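Local coordinates for protein B (Streptococcus agalactiae, PDB 5H6I) that is a secreted pore-forming toxin, the CAMP factor, which permeabilises membranes and binds IgG, at residues Q43-D48 / E76-S81; S121-D126 / L163-L168. All blocks are in the same frame, centred on the assembly; numbering follows the deposited sequence.

Contact 1. Residues Q43-D48 / E76-S81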
ATOM      1  N   GLN A  43      -3.738   6.887  20.935  1.00 68.08           N
ATOM      2  CA  GLN A  43      -3.165   5.562  20.731  1.00 69.29           C
ATOM      3  C   GLN A  43      -3.617   4.959  19.408  1.00 57.66           C
ATOM      4  O   GLN A  43      -2.863   4.204  18.784  1.00 66.75           O
ATOM      5  CB  GLN A  43      -3.539   4.642  21.893  1.00 78.69           C
ATOM      6  CG  GLN A  43      -2.845   4.985  23.201  1.00 80.76           C
ATOM      7  CD  GLN A  43      -3.608   4.488  24.415  1.00 91.17           C
ATOM      8  OE1 GLN A  43      -4.493   3.640  24.301  1.00 87.59           O
ATOM      9  NE2 GLN A  43      -3.271   5.019  25.584  1.00 88.00           N
ATOM     10  N   LYS A  44      -4.837   5.277  18.967  1.00 64.26           N
ATOM     11  CA  LYS A  44      -5.294   4.814  17.662  1.00 65.79           C
ATOM     12  C   LYS A  44      -4.509   5.480  16.539  1.00 68.45           C
ATOM     13  O   LYS A  44      -4.209   4.845  15.521  1.00 72.23           O
ATOM     14  CB  LYS A  44      -6.791   5.083  17.502  1.00 57.98           C
ATOM     15  CG  LYS A  44      -7.391   4.513  16.226  1.00 67.64           C
ATOM     16  CD  LYS A  44      -7.419   2.994  16.259  1.00 69.51           C
ATOM     17  CE  LYS A  44      -8.052   2.424  15.000  1.00 85.43           C
ATOM     18  NZ  LYS A  44      -7.244   2.720  13.785  1.00 83.68           N
ATOM     19  N   LEU A  45      -4.165   6.759  16.705  1.00 61.42           N
ATOM     20  CA  LEU A  45      -3.372   7.445  15.690  1.00 57.78           C
ATOM     21  C   LEU A  45      -1.955   6.889  15.616  1.00 70.82           C
ATOM     22  O   LEU A  45      -1.307   6.984  14.567  1.00 71.07           O
ATOM     23  CB  LEU A  45      -3.345   8.949  15.970  1.00 61.36           C
ATOM     24  CG  LEU A  45      -4.655   9.696  15.697  1.00 57.17           C
ATOM     25  CD1 LEU A  45      -4.581  11.125  16.211  1.00 52.34           C
ATOM     26  CD2 LEU A  45      -4.992   9.673  14.213  1.00 57.32           C
ATOM     27  N   ASP A  46      -1.459   6.308  16.712  1.00 68.72           N
ATOM     28  CA  ASP A  46      -0.165   5.638  16.672  1.00 71.31           C
ATOM     29  C   ASP A  46      -0.248   4.292  15.963  1.00 68.27           C
ATOM     30  O   ASP A  46       0.714   3.881  15.306  1.00 73.74           O
ATOM     31  CB  ASP A  46       0.383   5.456  18.088  1.00 76.97           C
ATOM     32  CG  ASP A  46       1.015   6.720  18.631  1.00 81.87           C
ATOM     33  OD1 ASP A  46       1.024   7.736  17.904  1.00 78.44           O
ATOM     34  OD2 ASP A  46       1.507   6.700  19.780  1.00 78.03           O
ATOM     35  N   GLN A  47      -1.381   3.594  16.089  1.00 61.78           N
ATOM     36  CA  GLN A  47      -1.583   2.370  15.322  1.00 67.26           C
ATOM     37  C   GLN A  47      -1.645   2.668  13.829  1.00 70.96           C
ATOM     38  O   GLN A  47      -1.078   1.928  13.015  1.00 69.58           O
ATOM     39  CB  GLN A  47      -2.859   1.666  15.786  1.00 69.03           C
ATOM     40  CG  GLN A  47      -3.310   0.525  14.888  1.00 83.30           C
ATOM     41  CD  GLN A  47      -4.648  -0.055  15.310  1.00 92.66           C
ATOM     42  OE1 GLN A  47      -5.216   0.339  16.329  1.00 89.95           O
ATOM     43  NE2 GLN A  47      -5.158  -0.999  14.526  1.00 91.47           N
ATOM     44  N   ASP A  48      -2.326   3.753  13.451  1.00 66.55           N
ATOM     45  CA  ASP A  48      -2.391   4.133  12.045  1.00 65.32           C
ATOM     46  C   ASP A  48      -1.039   4.627  11.543  1.00 62.79           C
ATOM     47  O   ASP A  48      -0.652   4.336  10.406  1.00 56.31           O
ATOM     48  CB  ASP A  48      -3.462   5.204  11.839  1.00 57.87           C
ATOM     49  CG  ASP A  48      -4.823   4.772  12.346  1.00 63.05           C
ATOM     50  OD1 ASP A  48      -5.046   3.552  12.492  1.00 74.18           O
ATOM     51  OD2 ASP A  48      -5.671   5.654  12.599  1.00 69.70           O
ATOM     52  N   GLU A  76      -0.486  13.253  11.675  1.00 52.93           N
ATOM     53  CA  GLU A  76       0.302  14.163  12.498  1.00 55.67           C
ATOM     54  C   GLU A  76      -0.462  15.431  12.855  1.00 57.30           C
ATOM     55  O   GLU A  76      -0.288  15.960  13.958  1.00 60.07           O
ATOM     56  CB  GLU A  76       1.606  14.517  11.782  1.00 53.48           C
ATOM     57  CG  GLU A  76       2.837  14.441  12.668  1.00 64.15           C
ATOM     58  CD  GLU A  76       2.901  13.152  13.466  1.00 80.48           C
ATOM     59  OE1 GLU A  76       3.096  13.224  14.697  1.00 81.80           O
ATOM     60  OE2 GLU A  76       2.762  12.066  12.862  1.00 70.71           O
ATOM     61  N   LYS A  77      -1.306  15.934  11.950  1.00 41.62           N
ATOM     62  CA  LYS A  77      -2.065  17.142  12.257  1.00 55.84           C
ATOM     63  C   LYS A  77      -3.202  16.856  13.230  1.00 57.46           C
ATOM     64  O   LYS A  77      -3.622  17.753  13.970  1.00 64.01           O
ATOM     65  CB  LYS A  77      -2.593  17.776  10.967  1.00 54.00           C
ATOM     66  CG  LYS A  77      -4.086  17.624  10.746  1.00 61.78           C
ATOM     67  CD  LYS A  77      -4.552  18.413   9.535  1.00 61.97           C
ATOM     68  CE  LYS A  77      -4.480  19.910   9.778  1.00 58.15           C
ATOM     69  NZ  LYS A  77      -4.958  20.680   8.597  1.00 66.51           N
ATOM     70  N   LEU A  78      -3.709  15.621  13.251  1.00 59.22           N
ATOM     71  CA  LEU A  78      -4.704  15.255  14.254  1.00 58.14           C
ATOM     72  C   LEU A  78      -4.056  15.067  15.620  1.00 56.79           C
ATOM     73  O   LEU A  78      -4.632  15.452  16.645  1.00 55.34           O
ATOM     74  CB  LEU A  78      -5.441  13.985  13.827  1.00 54.40           C
ATOM     75  CG  LEU A  78      -6.340  14.079  12.591  1.00 53.20           C
ATOM     76  CD1 LEU A  78      -6.579  12.702  11.991  1.00 46.32           C
ATOM     77  CD2 LEU A  78      -7.660  14.753  12.923  1.00 51.82           C
ATOM     78  N   LYS A  79      -2.858  14.479  15.653  1.00 60.74           N
ATOM     79  CA  LYS A  79      -2.133  14.328  16.912  1.00 53.98           C
ATOM     80  C   LYS A  79      -1.783  15.686  17.504  1.00 54.14           C
ATOM     81  O   LYS A  79      -1.941  15.911  18.711  1.00 56.22           O
ATOM     82  CB  LYS A  79      -0.868  13.498  16.692  1.00 53.53           C
ATOM     83  CG  LYS A  79      -1.061  11.999  16.822  1.00 60.40           C
ATOM     84  CD  LYS A  79       0.274  11.294  16.998  1.00 58.80           C
ATOM     85  CE  LYS A  79       0.529  10.303  15.874  1.00 69.25           C
ATOM     86  NZ  LYS A  79       1.929   9.794  15.885  1.00 78.88           N
ATOM     87  N   THR A  80      -1.299  16.604  16.665  1.00 52.80           N
ATOM     88  CA  THR A  80      -0.967  17.942  17.143  1.00 54.19           C
ATOM     89  C   THR A  80      -2.208  18.668  17.648  1.00 56.90           C
ATOM     90  O   THR A  80      -2.143  19.412  18.634  1.00 57.72           O
ATOM     91  CB  THR A  80      -0.286  18.741  16.030  1.00 53.34           C
ATOM     92  OG1 THR A  80       0.824  17.994  15.516  1.00 52.37           O
ATOM     93  CG2 THR A  80       0.215  20.078  16.554  1.00 44.07           C
ATOM     94  N   SER A  81      -3.351  18.454  16.994  1.00 53.61           N
ATOM     95  CA  SER A  81      -4.588  19.078  17.453  1.00 54.43           C
ATOM     96  C   SER A  81      -5.050  18.480  18.776  1.00 58.15           C
ATOM     97  O   SER A  81      -5.497  19.209  19.670  1.00 55.22           O
ATOM     98  CB  SER A  81      -5.676  18.933  16.390  1.00 42.65           C
ATOM     99  OG  SER A  81      -6.845  19.639  16.765  1.00 50.67           O
TER

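Contact 2. Residues S121-D126 / L163-L168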
ATOM      1  N   SER A 121      -5.652  -0.637 -15.406  1.00 53.03           N
ATOM      2  CA  SER A 121      -5.126   0.504 -14.663  1.00 42.43           C
ATOM      3  C   SER A 121      -6.234   1.372 -14.079  1.00 46.25           C
ATOM      4  O   SER A 121      -6.035   2.014 -13.042  1.00 46.56           O
ATOM      5  CB  SER A 121      -4.222   1.341 -15.567  1.00 45.37           C
ATOM      6  OG  SER A 121      -3.158   0.562 -16.086  1.00 60.45           O
ATOM      7  N   GLN A 122      -7.409   1.394 -14.714  1.00 48.20           N
ATOM      8  CA  GLN A 122      -8.463   2.313 -14.294  1.00 48.09           C
ATOM      9  C   GLN A 122      -9.001   1.983 -12.908  1.00 49.21           C
ATOM     10  O   GLN A 122      -9.469   2.883 -12.201  1.00 54.56           O
ATOM     11  CB  GLN A 122      -9.600   2.311 -15.314  1.00 57.12           C
ATOM     12  CG  GLN A 122     -10.483   3.545 -15.247  1.00 52.89           C
ATOM     13  CD  GLN A 122      -9.700   4.827 -15.454  1.00 54.71           C
ATOM     14  OE1 GLN A 122      -8.853   4.912 -16.344  1.00 49.18           O
ATOM     15  NE2 GLN A 122      -9.975   5.829 -14.629  1.00 51.42           N
ATOM     16  N   ALA A 123      -8.947   0.713 -12.500  1.00 42.15           N
ATOM     17  CA  ALA A 123      -9.487   0.332 -11.197  1.00 50.23           C
ATOM     18  C   ALA A 123      -8.715   0.999 -10.066  1.00 47.34           C
ATOM     19  O   ALA A 123      -9.307   1.622  -9.177  1.00 43.10           O
ATOM     20  CB  ALA A 123      -9.465  -1.189 -11.044  1.00 43.84           C
ATOM     21  N   ASN A 124      -7.386   0.881 -10.085  1.00 44.22           N
ATOM     22  CA  ASN A 124      -6.579   1.521  -9.053  1.00 48.25           C
ATOM     23  C   ASN A 124      -6.548   3.034  -9.221  1.00 46.35           C
ATOM     24  O   ASN A 124      -6.443   3.764  -8.228  1.00 48.64           O
ATOM     25  CB  ASN A 124      -5.160   0.954  -9.070  1.00 46.29           C
ATOM     26  CG  ASN A 124      -5.046  -0.344  -8.295  1.00 48.40           C
ATOM     27  OD1 ASN A 124      -5.497  -0.440  -7.155  1.00 49.72           O
ATOM     28  ND2 ASN A 124      -4.440  -1.352  -8.913  1.00 55.58           N
ATOM     29  N   ILE A 125      -6.639   3.522 -10.460  1.00 48.79           N
ATOM     30  CA  ILE A 125      -6.662   4.963 -10.693  1.00 45.63           C
ATOM     31  C   ILE A 125      -7.927   5.576 -10.104  1.00 51.65           C
ATOM     32  O   ILE A 125      -7.873   6.584  -9.389  1.00 53.71           O
ATOM     33  CB  ILE A 125      -6.538   5.264 -12.197  1.00 48.90           C
ATOM     34  CG1 ILE A 125      -5.087   5.111 -12.658  1.00 46.56           C
ATOM     35  CG2 ILE A 125      -7.048   6.664 -12.510  1.00 44.51           C
ATOM     36  CD1 ILE A 125      -4.880   5.438 -14.122  1.00 41.22           C
ATOM     37  N   ASP A 126      -9.083   4.974 -10.391  1.00 53.55           N
ATOM     38  CA  ASP A 126     -10.339   5.513  -9.884  1.00 55.98           C
ATOM     39  C   ASP A 126     -10.426   5.388  -8.368  1.00 57.65           C
ATOM     40  O   ASP A 126     -10.936   6.289  -7.693  1.00 56.99           O
ATOM     41  CB  ASP A 126     -11.521   4.806 -10.549  1.00 45.57           C
ATOM     42  CG  ASP A 126     -11.662   5.162 -12.015  1.00 50.02           C
ATOM     43  OD1 ASP A 126     -11.002   6.125 -12.462  1.00 53.36           O
ATOM     44  OD2 ASP A 126     -12.432   4.479 -12.722  1.00 60.80           O
ATOM     45  N   LEU A 163     -14.335  -3.683  -8.555  1.00 55.17           N
ATOM     46  CA  LEU A 163     -14.221  -5.134  -8.645  1.00 51.29           C
ATOM     47  C   LEU A 163     -14.787  -5.657  -9.957  1.00 57.69           C
ATOM     48  O   LEU A 163     -14.323  -6.680 -10.472  1.00 64.59           O
ATOM     49  CB  LEU A 163     -14.931  -5.796  -7.465  1.00 52.21           C
ATOM     50  CG  LEU A 163     -14.164  -5.878  -6.145  1.00 63.29           C
ATOM     51  CD1 LEU A 163     -15.036  -6.498  -5.065  1.00 65.45           C
ATOM     52  CD2 LEU A 163     -12.877  -6.669  -6.318  1.00 60.54           C
ATOM     53  N   THR A 164     -15.787  -4.973 -10.512  1.00 44.49           N
ATOM     54  CA  THR A 164     -16.393  -5.369 -11.776  1.00 57.33           C
ATOM     55  C   THR A 164     -15.606  -4.885 -12.988  1.00 57.26           C
ATOM     56  O   THR A 164     -16.050  -5.105 -14.121  1.00 61.28           O
ATOM     57  CB  THR A 164     -17.831  -4.850 -11.857  1.00 65.82           C
ATOM     58  OG1 THR A 164     -17.821  -3.430 -12.049  1.00 69.66           O
ATOM     59  CG2 THR A 164     -18.587  -5.177 -10.576  1.00 59.20           C
ATOM     60  N   TYR A 165     -14.463  -4.233 -12.783  1.00 55.11           N
ATOM     61  CA  TYR A 165     -13.633  -3.799 -13.892  1.00 54.25           C
ATOM     62  C   TYR A 165     -12.969  -5.009 -14.548  1.00 45.49           C
ATOM     63  O   TYR A 165     -12.785  -6.049 -13.910  1.00 48.18           O
ATOM     64  CB  TYR A 165     -12.575  -2.806 -13.409  1.00 58.62           C
ATOM     65  CG  TYR A 165     -13.088  -1.399 -13.167  1.00 57.72           C
ATOM     66  CD1 TYR A 165     -14.423  -1.160 -12.866  1.00 63.11           C
ATOM     67  CD2 TYR A 165     -12.230  -0.309 -13.239  1.00 57.10           C
ATOM     68  CE1 TYR A 165     -14.888   0.123 -12.642  1.00 59.08           C
ATOM     69  CE2 TYR A 165     -12.686   0.978 -13.014  1.00 58.24           C
ATOM     70  CZ  TYR A 165     -14.016   1.188 -12.717  1.00 58.57           C
ATOM     71  OH  TYR A 165     -14.475   2.466 -12.495  1.00 62.39           O
ATOM     72  N   PRO A 166     -12.606  -4.903 -15.826  1.00 44.48           N
ATOM     73  CA  PRO A 166     -12.008  -6.054 -16.512  1.00 48.93           C
ATOM     74  C   PRO A 166     -10.606  -6.353 -16.004  1.00 49.09           C
ATOM     75  O   PRO A 166      -9.856  -5.459 -15.605  1.00 46.85           O
ATOM     76  CB  PRO A 166     -11.978  -5.621 -17.985  1.00 53.76           C
ATOM     77  CG  PRO A 166     -12.827  -4.389 -18.069  1.00 57.13           C
ATOM     78  CD  PRO A 166     -12.763  -3.750 -16.725  1.00 40.26           C
ATOM     79  N   ASP A 167     -10.260  -7.637 -16.023  1.00 54.80           N
ATOM     80  CA  ASP A 167      -8.911  -8.066 -15.695  1.00 43.97           C
ATOM     81  C   ASP A 167      -7.981  -7.847 -16.884  1.00 44.41           C
ATOM     82  O   ASP A 167      -8.416  -7.692 -18.029  1.00 60.85           O
ATOM     83  CB  ASP A 167      -8.892  -9.541 -15.288  1.00 53.27           C
ATOM     84  CG  ASP A 167      -9.572  -9.792 -13.957  1.00 68.76           C
ATOM     85  OD1 ASP A 167      -9.536  -8.893 -13.092  1.00 65.17           O
ATOM     86  OD2 ASP A 167     -10.138 -10.890 -13.775  1.00 70.11           O
ATOM     87  N   LEU A 168      -6.683  -7.833 -16.598  1.00 61.05           N
ATOM     88  CA  LEU A 168      -5.683  -7.705 -17.648  1.00 54.37           C
ATOM     89  C   LEU A 168      -5.533  -9.022 -18.396  1.00 54.41           C
ATOM     90  O   LEU A 168      -5.476 -10.096 -17.790  1.00 63.62           O
ATOM     91  CB  LEU A 168      -4.336  -7.284 -17.063  1.00 53.13           C
ATOM     92  CG  LEU A 168      -4.176  -5.829 -16.618  1.00 58.24           C
ATOM     93  CD1 LEU A 168      -3.001  -5.691 -15.662  1.00 51.65           C
ATOM     94  CD2 LEU A 168      -4.000  -4.917 -17.822  1.00 44.95           C
TER

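Contact 1. Residues Q43-D48 / E76-S81
Leu45 and Lys79 meet where two neighbouring helices of an all-helical bundle, 35-58 and 65-84, run antiparallel. The segment axes come within 10.2 Å at 162° between their directions, and the CA atoms of these two residues face each other in register. Leu45 points toward the other helix with CG placed beside its backbone N (chi1 -72°). This brings Leu45 CD1 to 3.7 Å from Lys79 CG, the two side chains sliding past each other in opposite directions. Leu45 CD1 also packs against Leu78 CB at 3.8 Å, while Leu45 CD2 approaches Leu78 CD1. Helix 93-115 extends this apolar layer: Leu45 touches Val99, and Leu78 touches Ile95 and Leu102.

Beyond its methylenes, which run alongside Leu45, Lys79 turns polar. Its chain bends at chi3 (-120°), and the ammonium crosses to Asp46 on the exposed side, where a salt bridge flanks the leucines. Glu76, one helical turn before Lys79, completes a network as a second, long partner of the same ammonium, and the two carboxylates would probably favour its charged form. Lys79 NZ meets Asp46 OD1 at 3.0 Å, nearly in line with the C-O bond of that oxygen.

Contact 2. Residues S121-D126 / L163-L168
Tyr165, in the loop that follows helix 145-163, brings the CD2-CE2 side of its ring to the first turns of helix 121-139, and nearly all the contact is made through this one side chain. The polar part is a hydrogen bond from Tyr165 OH to Asp126 OD2, 2.9 Å long. It uses the anti lone pair of the carboxylate oxygen, which lies at the ring edge and in the ring plane. The carboxylate itself stands perpendicular to the ring, with 90° between the planes. Asp126 is directed toward the loop with its CG beside the backbone N (chi1 -70°). Gln122 NE2 is modelled implausibly close to Asp126 OD1, so a bond there is doubtful.

Nonpolar contacts run along one side of the ring. Ala123 CB lies 3.6 Å from Tyr165 CD2, and Ala123 CA is 3.5 Å from Tyr165 CD2. Gln122 CG adds a looser touch, 4.1 Å from Tyr165 CE2.

The loop backbone is also held by Asn118, Lys119 and Val120: Lys119 NZ bonds to the carbonyls of Leu163 and Tyr165, and backbone hydrogen bonds join Pro166 with Val120 and Leu168 with Asn118. The arrangement is loop-to-helix packing at one end of a helical bundle, with a tyrosine-aspartate hydrogen bond joining the two.

How the contacts relate
Both segments of contact 1 come earlier in the chain than those of contact 2. The centres of the contacts are 32 Å apart, with the middle of the molecule between them, and their nearest atoms remain about 19 Å from each other. Contact 1 pairs helices 35-58 and 65-84, whereas contact 2 joins helix 121-139 to the loop leading from helix 145-163 towards helix 179-196. No helix is common to both, but helix 93-115 links them: Val99, Ile95 and Leu102 pack on contact 1, and Phe111 and His115 touch Leu163 beside contact 2. That linking helix and segment 76-81 both belong to the IgG constant region-binding stretch, residues 57-120. One contact thus packs helix on helix, the other fastens a connecting loop.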